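Local coordinates for BIFUNCTIONAL PROTEIN Proline utilization A (PutA) (Corynebacterium freiburgense, PDB 5UX5), which probably oxidises proline to glutamate in two steps, with an FAD-dependent proline dehydrogenase and an NAD-dependent aldehyde dehydrogenase in one chain, at residues E674-F679 / M686-E691. Numbering follows the deposited sequence.
Sequences ETASLF and MNIHAE. With NAD (nicotinamide-adenine-dinucleotide), chain F.
A676 and F679 of the helical segment 674-679 turn their CB atoms toward the segment 686-691, and M686, I688 and A690 point back at them. The packing is apolar, buried and light. A676 CB lies 4.3 Å from A690 CB, in the pair whose CA atoms come nearest across the contact. It is also 4.4 Å from I688 CD1, the end of a side chain that runs out extended from the strand. V895 of the neighbouring strand touches A676, I688 and A690. At the other end the CA atoms are farther apart, and M686 spans the gap with a longer side chain. Its chain bends at chi3 (50°), which brings the methyl CE to 3.4 Å from the backbone F679 O. The same methyl is 4.4 Å from F679 CB.

The helix and strand belong to a beta-alpha-beta unit, strand 666-670, helix 673-682, strand 687-691. It is part of the Rossmann-type NAD-binding domain of the aldehyde dehydrogenase family. Strands 666-670 and 687-691 pair in parallel, and L669 of the first touches both A676 and F679.

Polar contact with NAD is made from another side of the helix. T675 OG1 donates a hydrogen bond of 2.8 Å to NAD O1A, an oxygen of the adenosine-side phosphate. OG1 lies anti to the carbonyl carbon of T675 (chi1 -63°). This leaves CG2 anti to the backbone N, over one face of the F679 ring, 3.6 Å above its plane and offset toward the rim.

The adenine is met through van der Waals contacts. The F679 ring leads away from the strand and makes a T-shaped (edge-to-face) contact. Its CE1-CZ edge stands on the adenine face, the planes nearly perpendicular. CZ is 3.5 Å from NAD C4A, almost straight above it, and NAD N9A lies in the F679 ring plane. L678 CD2 makes a long contact with NAD N6A at 4.0 Å.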
# COMPACT_ATOMS: atom_id res chain seq x y z
N GLU A 674 5.99 25.93 -12.33
CA GLU A 674 5.75 27.19 -13.05
C GLU A 674 4.73 28.06 -12.33
O GLU A 674 4.79 29.30 -12.38
CB GLU A 674 5.28 26.91 -14.48
CG GLU A 674 6.25 26.08 -15.33
CD GLU A 674 6.25 24.59 -14.99
OE1 GLU A 674 5.15 24.00 -14.86
OE2 GLU A 674 7.36 24.01 -14.86
N THR A 675 3.76 27.42 -11.67
CA THR A 675 2.78 28.14 -10.88
C THR A 675 3.41 28.77 -9.64
O THR A 675 3.08 29.90 -9.28
CB THR A 675 1.65 27.18 -10.53
OG1 THR A 675 1.03 26.77 -11.76
CG2 THR A 675 0.64 27.82 -9.64
N ALA A 676 4.33 28.05 -8.99
CA ALA A 676 5.00 28.61 -7.83
C ALA A 676 5.82 29.83 -8.22
O ALA A 676 5.79 30.84 -7.51
CB ALA A 676 5.87 27.56 -7.15
N SER A 677 6.55 29.77 -9.35
CA SER A 677 7.29 30.96 -9.80
C SER A 677 6.35 32.09 -10.16
O SER A 677 6.65 33.27 -9.91
CB SER A 677 8.21 30.64 -10.98
OG SER A 677 7.73 29.54 -11.73
N LEU A 678 5.20 31.76 -10.74
CA LEU A 678 4.21 32.78 -11.08
C LEU A 678 3.76 33.54 -9.84
O LEU A 678 3.88 34.77 -9.78
CB LEU A 678 3.02 32.11 -11.76
CG LEU A 678 1.89 33.03 -12.20
CD1 LEU A 678 2.29 33.76 -13.45
CD2 LEU A 678 0.66 32.21 -12.41
N PHE A 679 3.25 32.81 -8.84
CA PHE A 679 2.77 33.44 -7.61
C PHE A 679 3.84 34.31 -6.99
O PHE A 679 3.61 35.48 -6.65
CB PHE A 679 2.32 32.37 -6.60
CG PHE A 679 1.06 31.60 -6.99
CD1 PHE A 679 0.37 31.87 -8.16
CD2 PHE A 679 0.59 30.59 -6.15
CE1 PHE A 679 -0.79 31.15 -8.49
CE2 PHE A 679 -0.57 29.87 -6.47
CZ PHE A 679 -1.26 30.15 -7.64
N MET A 686 7.32 36.56 -0.40
CA MET A 686 6.28 35.77 0.26
C MET A 686 6.83 34.45 0.79
O MET A 686 7.72 33.82 0.21
CB MET A 686 5.13 35.51 -0.71
CG MET A 686 5.45 34.50 -1.81
SD MET A 686 4.10 33.75 -2.79
CE MET A 686 3.15 35.16 -3.33
N ASN A 687 6.27 34.04 1.91
CA ASN A 687 6.42 32.68 2.39
C ASN A 687 5.55 31.74 1.55
O ASN A 687 4.32 31.86 1.53
CB ASN A 687 5.98 32.62 3.84
CG ASN A 687 6.85 33.39 4.71
OD1 ASN A 687 8.06 33.24 4.66
ND2 ASN A 687 6.27 34.28 5.49
N ILE A 688 6.18 30.78 0.90
CA ILE A 688 5.46 29.80 0.12
C ILE A 688 6.09 28.45 0.41
O ILE A 688 7.31 28.32 0.41
CB ILE A 688 5.52 30.13 -1.38
CG1 ILE A 688 4.70 29.08 -2.17
CG2 ILE A 688 7.00 30.30 -1.83
CD1 ILE A 688 4.32 29.51 -3.57
N HIS A 689 5.25 27.45 0.64
CA HIS A 689 5.70 26.07 0.81
C HIS A 689 5.01 25.23 -0.26
O HIS A 689 3.80 25.01 -0.20
CB HIS A 689 5.33 25.59 2.19
CG HIS A 689 5.75 26.54 3.25
ND1 HIS A 689 6.99 26.46 3.85
CD2 HIS A 689 5.14 27.62 3.78
CE1 HIS A 689 7.10 27.43 4.74
NE2 HIS A 689 6.00 28.15 4.71
N ALA A 690 5.77 24.78 -1.26
CA ALA A 690 5.17 24.17 -2.45
C ALA A 690 5.73 22.78 -2.71
O ALA A 690 6.94 22.56 -2.66
CB ALA A 690 5.39 25.06 -3.67
N GLU A 691 4.83 21.85 -2.99
CA GLU A 691 5.15 20.52 -3.48
C GLU A 691 4.79 20.51 -4.96
O GLU A 691 3.67 20.88 -5.33
CB GLU A 691 4.40 19.46 -2.67
PA NAD F . -1.49 24.49 -11.14
O1A NAD F . 0.00 24.42 -10.66
O2A NAD F . -1.60 25.40 -12.41
O5B NAD F . -2.38 25.14 -10.02
C5B NAD F . -2.68 24.51 -8.80
C4B NAD F . -3.55 25.42 -7.94
O4B NAD F . -3.18 26.80 -8.01
C3B NAD F . -5.00 25.30 -8.30
O3B NAD F . -5.82 25.51 -7.20
C2B NAD F . -5.06 26.38 -9.30
O2B NAD F . -6.34 26.73 -9.70
C1B NAD F . -4.29 27.46 -8.61
N9A NAD F . -3.87 28.52 -9.52
C8A NAD F . -3.02 28.39 -10.61
N7A NAD F . -2.88 29.59 -11.21
C5A NAD F . -3.62 30.56 -10.52
C6A NAD F . -3.84 31.93 -10.67
N6A NAD F . -3.24 32.70 -11.73
N1A NAD F . -4.64 32.57 -9.80
C2A NAD F . -5.24 31.92 -8.77
N3A NAD F . -5.05 30.58 -8.59
C4A NAD F . -4.26 29.89 -9.44
O3 NAD F . -1.95 22.97 -11.36
PN NAD F . -2.91 22.35 -12.50
O1N NAD F . -3.31 23.32 -13.59
O2N NAD F . -4.21 22.00 -11.84
O5D NAD F . -2.11 21.08 -13.09
C5D NAD F . -0.84 21.32 -13.68
C4D NAD F . 0.21 20.22 -13.55
O4D NAD F . 0.62 19.91 -12.23
C3D NAD F . -0.12 18.88 -14.11
O3D NAD F . -0.28 18.85 -15.48
C2D NAD F . 1.14 18.20 -13.72
O2D NAD F . 2.04 18.27 -14.78
C1D NAD F . 1.59 18.91 -12.47